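Side-chain contacts in putative D-alanine N-acetyltransferase of GNAT family (Desulfovibrio desulfuricans subsp. desulfuricans, PDB 2R7H), which probably transfers an acyl group, most likely acetyl from acetyl-CoA as in other GNAT enzymes, to an acceptor that is not firmly established: residues B[20-25]-B[109-114]; B[37-42]-B[47-52]; B[81-86]-B[117-122]; B[98-103]-B[113-118]; B[133-138]-B[142-147]. One frame throughout, in Å; residues are numbered along the deposited sequence. Where two conformers were deposited one is given.

Interaction 1 of 5, residues B[20-25]-B[109-114]; sequences VAFRRQ and SGLGRA
Val20 and Phe22 meet Leu111 and Ala114 in a purely apolar contact between strand 21-23, at the edge of the sheet, and the first turn of helix 111-125. In the GNAT fold this helix follows the fourth strand, and its N-terminal end is where relatives bind the pyrophosphate of acetyl-CoA; Ser109 and Gly110 close the loop before the helix, and with Gly112 in its first turn this is consistent with the pyrophosphate-binding loop of those relatives. Phe22 touches both helix residues: its CZ lies 3.7 Å from Ala114 CB, and its CE1 is 4.2 Å from Leu111 CD1, both methyl groups approaching the ring obliquely. The ring is brought there by CG standing anti to its own carbonyl carbon (chi1 -64°). Within the strand segment, Val20 CG1 sits 4.0 Å above one face of the Phe22 ring, displaced toward the rim. The same methyl touches Leu111 CD1 at 3.9 Å, so one CG1 bridges the aromatic ring and the helix. Leu111 is the buried member of the group, and its CD1 branch serves both Val20 and Phe22. Gly110 is the N-cap, with positive phi (84°), and its O accepts the helical bond from Ala114 N at 3.1 Å. Strand 69-75, the antiparallel partner of strand 21-23, joins in, its Ala73 touching Val20, Phe22 and Leu111. Further along helix 111-125, Leu115 and Glu118 extend the packing against Phe22, while Arg24 forms a salt bridge with Glu118.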
# COMPACT_ATOMS: atom_id res chain seq x y z
N VAL B 20 23.34 -1.90 23.62
CA VAL B 20 22.53 -1.32 22.55
C VAL B 20 21.43 -0.47 23.17
O VAL B 20 20.78 -0.92 24.12
CB VAL B 20 21.84 -2.40 21.70
CG1 VAL B 20 20.93 -1.75 20.67
CG2 VAL B 20 22.87 -3.26 21.03
N ALA B 21 21.25 0.76 22.67
CA ALA B 21 20.17 1.65 23.15
C ALA B 21 19.13 1.80 22.02
O ALA B 21 19.51 1.98 20.86
CB ALA B 21 20.71 3.01 23.54
N PHE B 22 17.84 1.74 22.36
CA PHE B 22 16.75 1.91 21.39
C PHE B 22 16.22 3.33 21.49
O PHE B 22 15.93 3.79 22.60
CB PHE B 22 15.66 0.86 21.58
CG PHE B 22 16.15 -0.51 21.33
CD1 PHE B 22 16.41 -0.93 20.03
CD2 PHE B 22 16.38 -1.39 22.36
CE1 PHE B 22 16.87 -2.19 19.78
CE2 PHE B 22 16.85 -2.68 22.11
CZ PHE B 22 17.10 -3.07 20.81
N ARG B 23 16.13 4.03 20.37
CA ARG B 23 15.67 5.43 20.33
C ARG B 23 14.56 5.56 19.29
O ARG B 23 14.67 5.00 18.21
CB ARG B 23 16.86 6.32 19.96
CG ARG B 23 16.52 7.80 19.71
CD ARG B 23 17.75 8.70 19.67
NE ARG B 23 18.82 8.21 18.79
CZ ARG B 23 18.85 8.33 17.46
NH1 ARG B 23 17.85 8.87 16.79
NH2 ARG B 23 19.88 7.85 16.78
N ARG B 24 13.50 6.28 19.64
CA ARG B 24 12.38 6.54 18.74
C ARG B 24 12.40 7.93 18.13
O ARG B 24 11.76 8.14 17.12
CB ARG B 24 11.03 6.37 19.42
CG ARG B 24 10.46 4.99 19.56
CD ARG B 24 11.21 4.19 20.50
NE ARG B 24 10.55 2.91 20.73
CZ ARG B 24 11.09 1.94 21.45
NH1 ARG B 24 12.26 2.08 22.08
NH2 ARG B 24 10.43 0.82 21.58
N GLN B 25 13.08 8.88 18.77
CA GLN B 25 13.13 10.27 18.28
C GLN B 25 14.00 10.35 17.04
O GLN B 25 15.09 9.84 17.07
CB GLN B 25 13.71 11.20 19.36
CG GLN B 25 13.60 12.71 19.02
CD GLN B 25 14.19 13.63 20.08
OE1 GLN B 25 15.20 13.31 20.73
NE2 GLN B 25 13.59 14.81 20.23
N SER B 109 23.78 -11.10 15.85
CA SER B 109 23.72 -10.62 17.22
C SER B 109 22.36 -10.72 17.92
O SER B 109 22.30 -10.51 19.12
CB SER B 109 24.09 -9.13 17.17
OG SER B 109 24.08 -8.52 18.45
N GLY B 110 21.29 -11.05 17.19
CA GLY B 110 19.94 -11.07 17.77
C GLY B 110 19.30 -9.67 17.78
O GLY B 110 18.20 -9.49 18.32
N LEU B 111 19.95 -8.68 17.15
CA LEU B 111 19.47 -7.31 17.11
C LEU B 111 18.19 -7.18 16.26
O LEU B 111 17.32 -6.36 16.57
CB LEU B 111 20.54 -6.39 16.55
CG LEU B 111 20.26 -4.88 16.49
CD1 LEU B 111 19.99 -4.26 17.86
CD2 LEU B 111 21.39 -4.18 15.78
N GLY B 112 18.09 -7.98 15.20
CA GLY B 112 16.91 -7.96 14.35
C GLY B 112 15.69 -8.31 15.18
O GLY B 112 14.69 -7.58 15.11
N ARG B 113 15.76 -9.41 15.93
CA ARG B 113 14.66 -9.85 16.82
C ARG B 113 14.35 -8.82 17.92
O ARG B 113 13.19 -8.65 18.26
CB ARG B 113 14.74 -11.34 17.31
CG ARG B 113 16.13 -11.99 17.56
CD ARG B 113 16.11 -13.48 17.96
NE ARG B 113 16.06 -13.76 19.40
CZ ARG B 113 17.14 -14.08 20.12
N ALA B 114 15.39 -8.14 18.42
CA ALA B 114 15.26 -7.09 19.43
C ALA B 114 14.53 -5.87 18.86
O ALA B 114 13.68 -5.28 19.52
CB ALA B 114 16.64 -6.65 19.93

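Interaction 2 of 5, residues B[37-42]-B[47-52]; sequences VVESTG and EEADVA
Val38 packs against Ala49 and Ala52 where helices 30-41 and 46-61 run nearly antiparallel, the axes of the two segments 9.7 Å apart at an angle of 153°. The two methyls of Val38 divide the work. CG1, anti to the backbone N (chi1 155°), lies 3.7 Å from Ala49 CB, while CG2, anti to the carbonyl carbon, meets Ala52 CB at 3.6 Å. The forked valine thus touches two alanines about one helical turn apart, and their small side chains let the backbones approach to 6.1 Å between Val38 CA and Ala49 CA. Beside it, Glu39 adds only aliphatic contact: its CG is 4.1 Å from Ala49 CB, and the chain extends beyond CG to a carboxylate held by Arg35, which also bridges to Asp50 of the other helix. Near the end of helix 30-41, Thr41 OG1 donates to Val38 O at 2.9 Å and is also bonded to Phe43 N. Gly42 then leaves helical geometry with positive phi. Phe44, from the loop joining the helices, touches both Val38 and Ala52; from the sheet, Tyr82 of strand 78-87 meets the same pair, and Trp99 of strand 94-102 lies against Ala52.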
# COMPACT_ATOMS: atom_id res chain seq x y z
N VAL B 37 23.13 2.39 6.68
CA VAL B 37 22.74 1.09 7.23
C VAL B 37 22.16 0.28 6.09
O VAL B 37 22.58 -0.86 5.86
CB VAL B 37 21.67 1.15 8.39
CG1 VAL B 37 21.11 -0.25 8.69
CG2 VAL B 37 22.25 1.78 9.67
N VAL B 38 21.20 0.88 5.39
CA VAL B 38 20.52 0.25 4.26
C VAL B 38 21.48 -0.19 3.14
O VAL B 38 21.32 -1.28 2.58
CB VAL B 38 19.38 1.19 3.76
CG1 VAL B 38 19.08 0.92 2.35
CG2 VAL B 38 18.17 1.13 4.73
N GLU B 39 22.44 0.67 2.83
CA GLU B 39 23.45 0.38 1.80
C GLU B 39 24.39 -0.72 2.20
O GLU B 39 24.86 -1.42 1.33
CB GLU B 39 24.23 1.62 1.44
CG GLU B 39 23.39 2.62 0.66
CD GLU B 39 24.19 3.86 0.28
OE1 GLU B 39 25.23 4.16 0.91
OE2 GLU B 39 23.74 4.54 -0.66
N SER B 40 24.66 -0.89 3.49
CA SER B 40 25.53 -1.95 3.98
C SER B 40 24.93 -3.37 3.88
O SER B 40 25.66 -4.35 3.89
CB SER B 40 25.90 -1.69 5.43
OG SER B 40 24.83 -1.94 6.30
N THR B 41 23.61 -3.49 3.74
CA THR B 41 22.95 -4.81 3.69
C THR B 41 22.89 -5.52 2.34
O THR B 41 22.77 -6.74 2.33
CB THR B 41 21.50 -4.70 4.13
OG1 THR B 41 20.74 -4.02 3.11
CG2 THR B 41 21.39 -3.99 5.50
N GLY B 42 22.92 -4.79 1.22
CA GLY B 42 22.82 -5.41 -0.12
C GLY B 42 21.39 -5.78 -0.58
O GLY B 42 21.21 -6.40 -1.62
N GLU B 47 17.59 3.06 -5.57
CA GLU B 47 16.22 3.55 -5.59
C GLU B 47 15.53 3.20 -4.25
O GLU B 47 14.82 4.01 -3.67
CB GLU B 47 15.52 2.99 -6.85
CG GLU B 47 14.15 3.57 -7.14
CD GLU B 47 13.53 3.08 -8.47
OE1 GLU B 47 14.22 2.38 -9.25
OE2 GLU B 47 12.35 3.43 -8.74
N GLU B 48 15.78 2.00 -3.76
CA GLU B 48 15.26 1.54 -2.49
C GLU B 48 15.95 2.26 -1.32
O GLU B 48 15.29 2.57 -0.34
CB GLU B 48 15.41 0.03 -2.38
CG GLU B 48 14.54 -0.67 -3.42
CD GLU B 48 14.80 -2.14 -3.57
OE1 GLU B 48 15.77 -2.67 -3.00
OE2 GLU B 48 14.03 -2.79 -4.31
N ALA B 49 17.26 2.50 -1.40
CA ALA B 49 17.97 3.24 -0.36
C ALA B 49 17.44 4.69 -0.33
O ALA B 49 17.38 5.33 0.74
CB ALA B 49 19.56 3.18 -0.56
N ASP B 50 17.04 5.23 -1.49
CA ASP B 50 16.46 6.58 -1.56
C ASP B 50 15.16 6.63 -0.80
O ASP B 50 14.87 7.61 -0.12
CB ASP B 50 16.12 7.01 -3.00
CG ASP B 50 17.33 7.20 -3.88
OD1 ASP B 50 18.39 7.62 -3.39
OD2 ASP B 50 17.18 7.02 -5.12
N VAL B 51 14.35 5.59 -0.98
CA VAL B 51 13.07 5.49 -0.27
C VAL B 51 13.38 5.46 1.24
O VAL B 51 12.87 6.30 1.99
CB VAL B 51 12.22 4.25 -0.72
CG1 VAL B 51 10.95 4.12 0.14
CG2 VAL B 51 11.86 4.34 -2.21
N ALA B 52 14.27 4.55 1.66
CA ALA B 52 14.67 4.40 3.06
C ALA B 52 15.02 5.74 3.70
O ALA B 52 14.52 6.07 4.78
CB ALA B 52 15.81 3.40 3.20

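Interaction 3 of 5, residues B[81-86]-B[117-122]; sequences GYACYG and AEVVHD
Helix 111-125 lies on one face of the central GNAT sheet, and here Val119 and Asp122 on its inner side meet Ala83 and Tyr85 of strand 78-87. The axes of the two segments are 9.5 Å apart and inclined by 32°. Ala83 and Tyr85, two residues apart on the strand, both point to the helix. Val119 is placed between them: its CG2 touches Ala83 CB at 3.5 Å, and its CG1 lies over a face of the Tyr85 ring in a CH-pi contact, 3.9 Å from the centroid and 17° off the ring normal. That methyl is offset toward the CG end of the ring, and CG2 adds a contact of 3.7 Å to Tyr85 CD1. The tyrosine takes the crowded position, with CG between the backbone N and the carbonyl carbon (chi1 74°), and reaches across to Asp122 at about a right angle, its OH 3.1 Å from Asp122 CB. The carboxylate of Asp122 is also held by its neighbour in the helix: His121 ND1 donates to Asp122 OD1 at 2.8 Å, the acceptor lying in the imidazole plane. His69 of strand 69-75 also meets the Tyr85 ring. A water links the polar ends, a short 2.5 Å from Tyr85 OH and donating to Asp122 OD2 at 2.7 Å.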
# COMPACT_ATOMS: atom_id res chain seq x y z
N GLY B 81 21.51 -0.64 13.66
CA GLY B 81 20.40 -1.01 12.81
C GLY B 81 19.13 -0.25 13.17
O GLY B 81 19.13 0.63 14.03
N TYR B 82 18.04 -0.55 12.48
CA TYR B 82 16.79 0.13 12.76
C TYR B 82 15.62 -0.58 12.12
O TYR B 82 15.80 -1.47 11.27
CB TYR B 82 16.82 1.60 12.28
CG TYR B 82 16.50 1.81 10.83
CD1 TYR B 82 17.33 1.33 9.83
CD2 TYR B 82 15.39 2.54 10.45
CE1 TYR B 82 17.02 1.50 8.49
CE2 TYR B 82 15.07 2.72 9.13
CZ TYR B 82 15.88 2.19 8.15
OH TYR B 82 15.55 2.41 6.84
N ALA B 83 14.43 -0.19 12.56
CA ALA B 83 13.16 -0.71 12.03
C ALA B 83 12.33 0.52 11.62
O ALA B 83 12.42 1.57 12.28
CB ALA B 83 12.44 -1.48 13.04
N CYS B 84 11.58 0.40 10.55
CA CYS B 84 10.71 1.44 10.00
C CYS B 84 9.31 0.79 9.92
O CYS B 84 9.14 -0.35 9.43
CB CYS B 84 11.18 1.88 8.60
SG CYS B 84 10.09 3.18 7.96
N TYR B 85 8.31 1.47 10.44
CA TYR B 85 6.96 0.91 10.43
C TYR B 85 5.90 2.01 10.54
O TYR B 85 6.22 3.15 10.74
CB TYR B 85 6.81 -0.10 11.61
CG TYR B 85 6.71 0.54 12.95
CD1 TYR B 85 7.82 0.95 13.65
CD2 TYR B 85 5.45 0.78 13.51
CE1 TYR B 85 7.67 1.57 14.87
CE2 TYR B 85 5.30 1.36 14.70
CZ TYR B 85 6.40 1.77 15.38
OH TYR B 85 6.19 2.38 16.57
N GLY B 86 4.62 1.65 10.43
CA GLY B 86 3.60 2.67 10.53
C GLY B 86 2.19 2.15 10.45
O GLY B 86 1.97 1.02 10.04
N ALA B 117 10.88 -6.78 18.44
CA ALA B 117 10.22 -6.76 19.75
C ALA B 117 9.85 -5.31 20.16
O ALA B 117 8.78 -5.05 20.72
CB ALA B 117 11.10 -7.45 20.81
N GLU B 118 10.71 -4.36 19.85
CA GLU B 118 10.39 -2.97 20.18
C GLU B 118 9.23 -2.41 19.33
O GLU B 118 8.38 -1.65 19.83
CB GLU B 118 11.65 -2.10 20.04
CG GLU B 118 12.79 -2.48 20.99
CD GLU B 118 12.39 -2.61 22.46
OE1 GLU B 118 11.69 -1.74 22.97
OE2 GLU B 118 12.80 -3.61 23.09
N VAL B 119 9.21 -2.74 18.03
CA VAL B 119 8.14 -2.30 17.16
C VAL B 119 6.82 -2.86 17.68
O VAL B 119 5.83 -2.15 17.71
CB VAL B 119 8.36 -2.76 15.69
CG1 VAL B 119 7.09 -2.62 14.90
CG2 VAL B 119 9.61 -1.99 15.08
N VAL B 120 6.81 -4.15 18.04
CA VAL B 120 5.61 -4.82 18.56
C VAL B 120 5.13 -4.17 19.87
O VAL B 120 3.95 -3.99 20.04
CB VAL B 120 5.84 -6.31 18.75
CG1 VAL B 120 4.73 -6.96 19.54
CG2 VAL B 120 6.00 -6.95 17.39
N HIS B 121 6.06 -3.78 20.73
CA HIS B 121 5.75 -3.08 21.97
C HIS B 121 5.03 -1.78 21.65
O HIS B 121 3.98 -1.47 22.21
CB HIS B 121 7.05 -2.77 22.71
CG HIS B 121 6.92 -1.75 23.79
ND1 HIS B 121 7.04 -0.40 23.54
CD2 HIS B 121 6.73 -1.87 25.12
CE1 HIS B 121 6.91 0.27 24.67
NE2 HIS B 121 6.73 -0.60 25.65
N ASP B 122 5.60 -1.03 20.72
CA ASP B 122 5.03 0.26 20.32
C ASP B 122 3.66 0.19 19.68
O ASP B 122 2.83 1.04 19.93
CB ASP B 122 5.96 1.03 19.40
CG ASP B 122 7.24 1.41 20.05
OD1 ASP B 122 7.43 1.19 21.27
OD2 ASP B 122 8.07 1.97 19.31
O HOH W 1 8.14 3.80 17.28

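Interaction 4 of 5, residues B[98-103]-B[113-118]; sequences YWIAVA and RALLAE
Strand 98-102 and helix 113-118 run roughly antiparallel, 143° between their directions and 9.1 Å between the axes of the two segments, as first strand and helix of the beta-alpha-beta unit 94-102, 111-125, 130-136 of the GNAT fold. Ile100 is the centre of the contact, and its two branches reach different leucines. CG2, which is anti to the backbone N, rests on Leu115 CD1 at 3.8 Å and near Leu115 CB; these two side chains slide past each other in opposite directions. The other branch runs out extended (chi2 179°) and carries CD1 to Leu116 CB at 3.7 Å, the two side chains crossing at about a right angle. Val102, the next residue on the same side of the strand, adds its CG2 to Leu115 CD1 at 4.1 Å, so that a single leucine methyl is touched by both strand residues. Leu115 also reaches Val71 and Ala73 of strand 69-75, while Leu116 turns toward Ala151 and Phe153. At the other end of the strand segment, Tyr98 and Trp99 both face Cys84 in a classic beta bulge, as in GNAT enzymes, where a bulge in this strand goes with the splay of the fourth and fifth strands that admits the cofactor. Both residues line the pocket occupied by 2-ethoxyethanol. Tyr98 CB stands 3.9 Å above one face of the Trp99 ring, offset toward its rim.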
# COMPACT_ATOMS: atom_id res chain seq x y z
N TYR B 98 7.72 -1.93 7.55
CA TYR B 98 8.32 -1.64 6.23
C TYR B 98 9.62 -2.46 6.09
O TYR B 98 9.75 -3.22 5.13
CB TYR B 98 8.37 -0.11 5.98
CG TYR B 98 6.95 0.54 6.12
CD1 TYR B 98 5.90 0.08 5.32
CD2 TYR B 98 6.67 1.63 6.95
CE1 TYR B 98 4.59 0.61 5.42
CE2 TYR B 98 5.34 2.19 7.06
CZ TYR B 98 4.30 1.67 6.28
OH TYR B 98 2.94 2.15 6.30
N TRP B 99 10.54 -2.36 7.06
CA TRP B 99 11.74 -3.24 7.08
C TRP B 99 12.52 -3.08 8.36
O TRP B 99 12.26 -2.15 9.14
CB TRP B 99 12.71 -3.07 5.87
CG TRP B 99 13.02 -1.68 5.69
CD1 TRP B 99 13.89 -0.95 6.44
CD2 TRP B 99 12.45 -0.78 4.73
NE1 TRP B 99 13.88 0.33 6.02
CE2 TRP B 99 13.00 0.47 4.97
CE3 TRP B 99 11.50 -0.92 3.72
CZ2 TRP B 99 12.68 1.59 4.23
CZ3 TRP B 99 11.17 0.19 2.99
CH2 TRP B 99 11.77 1.43 3.23
N ILE B 100 13.34 -4.09 8.64
CA ILE B 100 14.27 -4.07 9.72
C ILE B 100 15.64 -4.20 9.01
O ILE B 100 15.84 -5.15 8.28
CB ILE B 100 14.10 -5.20 10.73
CG1 ILE B 100 12.74 -5.10 11.40
CG2 ILE B 100 15.21 -5.09 11.84
CD1 ILE B 100 12.46 -6.19 12.38
N ALA B 101 16.54 -3.22 9.17
CA ALA B 101 17.89 -3.27 8.57
C ALA B 101 18.95 -3.22 9.68
O ALA B 101 18.93 -2.33 10.52
CB ALA B 101 18.10 -2.09 7.56
N VAL B 102 19.88 -4.18 9.67
CA VAL B 102 20.99 -4.27 10.64
C VAL B 102 22.32 -4.26 9.86
O VAL B 102 22.44 -4.96 8.85
CB VAL B 102 20.89 -5.56 11.47
CG1 VAL B 102 22.16 -5.83 12.29
CG2 VAL B 102 19.64 -5.49 12.40
N ALA B 103 23.30 -3.49 10.34
CA ALA B 103 24.63 -3.42 9.70
C ALA B 103 25.27 -4.83 9.71
O ALA B 103 25.01 -5.59 10.63
CB ALA B 103 25.50 -2.44 10.41
N ARG B 113 15.76 -9.41 15.93
CA ARG B 113 14.66 -9.85 16.82
C ARG B 113 14.35 -8.82 17.92
O ARG B 113 13.19 -8.65 18.26
CB ARG B 113 14.74 -11.34 17.31
CG ARG B 113 16.13 -11.99 17.56
CD ARG B 113 16.11 -13.48 17.96
NE ARG B 113 16.06 -13.76 19.40
CZ ARG B 113 17.14 -14.08 20.12
N ALA B 114 15.39 -8.14 18.42
CA ALA B 114 15.26 -7.09 19.43
C ALA B 114 14.53 -5.87 18.86
O ALA B 114 13.68 -5.28 19.52
CB ALA B 114 16.64 -6.65 19.93
N LEU B 115 14.89 -5.48 17.64
CA LEU B 115 14.21 -4.37 16.96
C LEU B 115 12.74 -4.70 16.70
O LEU B 115 11.89 -3.85 16.94
CB LEU B 115 14.94 -3.97 15.67
CG LEU B 115 16.18 -3.12 15.86
CD1 LEU B 115 17.09 -3.18 14.59
CD2 LEU B 115 15.80 -1.69 16.23
N LEU B 116 12.44 -5.90 16.23
CA LEU B 116 11.05 -6.29 16.01
C LEU B 116 10.27 -6.27 17.35
O LEU B 116 9.11 -5.87 17.39
CB LEU B 116 10.96 -7.69 15.41
CG LEU B 116 9.57 -8.30 15.22
CD1 LEU B 116 8.64 -7.55 14.24
CD2 LEU B 116 9.72 -9.74 14.81
N ALA B 117 10.88 -6.78 18.44
CA ALA B 117 10.22 -6.76 19.75
C ALA B 117 9.85 -5.31 20.16
O ALA B 117 8.78 -5.05 20.72
CB ALA B 117 11.10 -7.45 20.81
N GLU B 118 10.71 -4.36 19.85
CA GLU B 118 10.39 -2.97 20.18
C GLU B 118 9.23 -2.41 19.33
O GLU B 118 8.38 -1.65 19.83
CB GLU B 118 11.65 -2.10 20.04
CG GLU B 118 12.79 -2.48 20.99
CD GLU B 118 12.39 -2.61 22.46
OE1 GLU B 118 11.69 -1.74 22.97
OE2 GLU B 118 12.80 -3.61 23.09

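Interaction 5 of 5, residues B[133-138]-B[142-147]; sequences AETSGI and APTRRF
Arg145 and Thr135 bury the most surface where strand 130-136 and the turn after it meet the first turns of helix 142-150; Ile138 follows. The guanidinium of Arg145 reaches back to the backbone of the turn, its chain bent at chi3 (-61°). From there NH1 grips two carbonyls: a nearly straight bond to Ile138 O at 3.0 Å (175°), with the oxygen in the guanidinium plane but the donor above the carbonyl plane, and a weak, bent one to Ser136 O at 2.9 Å. Gly137 CA lies over one face of the guanidinium, and Ala142 CA is 3.5 Å above its plane, toward the rim. The turn is also fixed from within, since Ser136 OG accepts from Ile138 N as an ST turn while bonding to Asp167. Thr135 supplies the side-chain packing: its CG2 touches Arg145 CG at 3.7 Å, the side chains crossing at about a right angle, and its hydroxyl OG1 lies 3.8 Å from the Thr144 CG2 methyl. Strand and helix segments run nearly antiparallel, at 153°. Strand 167-175 is the antiparallel neighbour of strand 130-136 in the sheet, and its Tyr172 touches both Thr135 and Arg145, while Tyr141 of the intervening loop adds to Thr135 and Ser136.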
# COMPACT_ATOMS: atom_id res chain seq x y z
N ALA B 133 4.00 -7.75 7.48
CA ALA B 133 5.29 -7.62 6.80
C ALA B 133 5.18 -8.28 5.43
O ALA B 133 4.66 -9.37 5.30
CB ALA B 133 6.47 -8.25 7.62
N GLU B 134 5.74 -7.66 4.42
CA GLU B 134 5.70 -8.21 3.05
C GLU B 134 7.11 -8.47 2.58
O GLU B 134 7.99 -7.67 2.85
CB GLU B 134 5.07 -7.19 2.10
CG GLU B 134 3.72 -6.77 2.49
CD GLU B 134 3.08 -5.85 1.48
OE1 GLU B 134 3.80 -5.12 0.77
OE2 GLU B 134 1.85 -5.86 1.42
N THR B 135 7.33 -9.59 1.91
CA THR B 135 8.64 -9.85 1.36
C THR B 135 8.50 -10.62 0.05
O THR B 135 7.38 -10.94 -0.39
CB THR B 135 9.59 -10.53 2.39
OG1 THR B 135 10.92 -10.46 1.88
CG2 THR B 135 9.20 -11.97 2.68
N SER B 136 9.64 -10.87 -0.56
CA SER B 136 9.72 -11.58 -1.83
C SER B 136 9.85 -13.08 -1.63
O SER B 136 10.35 -13.55 -0.62
CB SER B 136 10.87 -11.04 -2.67
OG SER B 136 11.16 -11.88 -3.74
N GLY B 137 9.40 -13.84 -2.61
CA GLY B 137 9.48 -15.29 -2.57
C GLY B 137 10.74 -15.89 -3.17
O GLY B 137 10.84 -17.13 -3.18
N ILE B 138 11.67 -15.05 -3.66
CA ILE B 138 12.92 -15.52 -4.28
C ILE B 138 13.95 -16.03 -3.25
O ILE B 138 13.91 -15.65 -2.07
CB ILE B 138 13.57 -14.47 -5.27
CG1 ILE B 138 14.13 -13.23 -4.57
CG2 ILE B 138 12.63 -14.11 -6.40
CD1 ILE B 138 14.75 -12.23 -5.56
N ALA B 142 15.05 -15.90 1.39
CA ALA B 142 14.83 -17.05 2.26
C ALA B 142 15.16 -16.73 3.73
O ALA B 142 14.37 -17.08 4.61
CB ALA B 142 15.63 -18.27 1.73
N PRO B 143 16.30 -16.06 4.01
CA PRO B 143 16.62 -15.69 5.40
C PRO B 143 15.55 -14.80 6.06
O PRO B 143 15.14 -15.07 7.19
CB PRO B 143 17.93 -14.93 5.26
CG PRO B 143 18.54 -15.46 4.02
CD PRO B 143 17.41 -15.68 3.10
N THR B 144 15.12 -13.76 5.35
CA THR B 144 14.07 -12.84 5.81
C THR B 144 12.80 -13.61 6.13
O THR B 144 12.19 -13.37 7.16
CB THR B 144 13.73 -11.81 4.73
OG1 THR B 144 14.91 -11.06 4.39
CG2 THR B 144 12.67 -10.84 5.22
N ARG B 145 12.37 -14.50 5.25
CA ARG B 145 11.17 -15.32 5.51
C ARG B 145 11.31 -16.16 6.80
O ARG B 145 10.34 -16.28 7.56
CB ARG B 145 10.81 -16.20 4.30
CG ARG B 145 10.38 -15.40 3.09
CD ARG B 145 9.74 -16.24 2.02
NE ARG B 145 10.59 -17.29 1.44
CZ ARG B 145 11.53 -17.09 0.53
NH1 ARG B 145 11.83 -15.88 0.09
NH2 ARG B 145 12.23 -18.12 0.06
N ARG B 146 12.51 -16.74 7.01
CA ARG B 146 12.85 -17.54 8.20
C ARG B 146 12.72 -16.65 9.43
O ARG B 146 12.09 -17.05 10.42
CB ARG B 146 14.28 -18.14 8.12
N PHE B 147 13.31 -15.46 9.35
CA PHE B 147 13.24 -14.47 10.43
C PHE B 147 11.81 -14.21 10.87
O PHE B 147 11.48 -14.31 12.06
CB PHE B 147 13.91 -13.16 9.98
CG PHE B 147 13.82 -12.06 10.99
CD1 PHE B 147 14.69 -12.03 12.08
CD2 PHE B 147 12.91 -11.03 10.83
CE1 PHE B 147 14.61 -11.03 13.00
CE2 PHE B 147 12.86 -10.02 11.74
CZ PHE B 147 13.71 -10.01 12.83

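Interactions 1, 4 and 3 follow one another along helix 111-125, and attach it to strands 21-23, 94-102 and 78-87 in turn; centres of 3 and 4 are 6 Å apart, those of 1 and 4 7 Å. Phe22 CE1 meets Leu115 CD2 at 3.7 Å, joining interactions 1 and 4, and Arg24 NE forms a salt bridge to Asp122 OD2 at 3.0 Å, tying 1 to 3. Interaction 2 reaches the sheet through Tyr82 and Trp99, Trp99 also belonging to the 2-ethoxyethanol pocket with Tyr98 and Tyr68. Interaction 5, its centre about 14 Å from that of 4, touches it through Phe147, whose CE2 is 3.9 Å from Ile100 CD1.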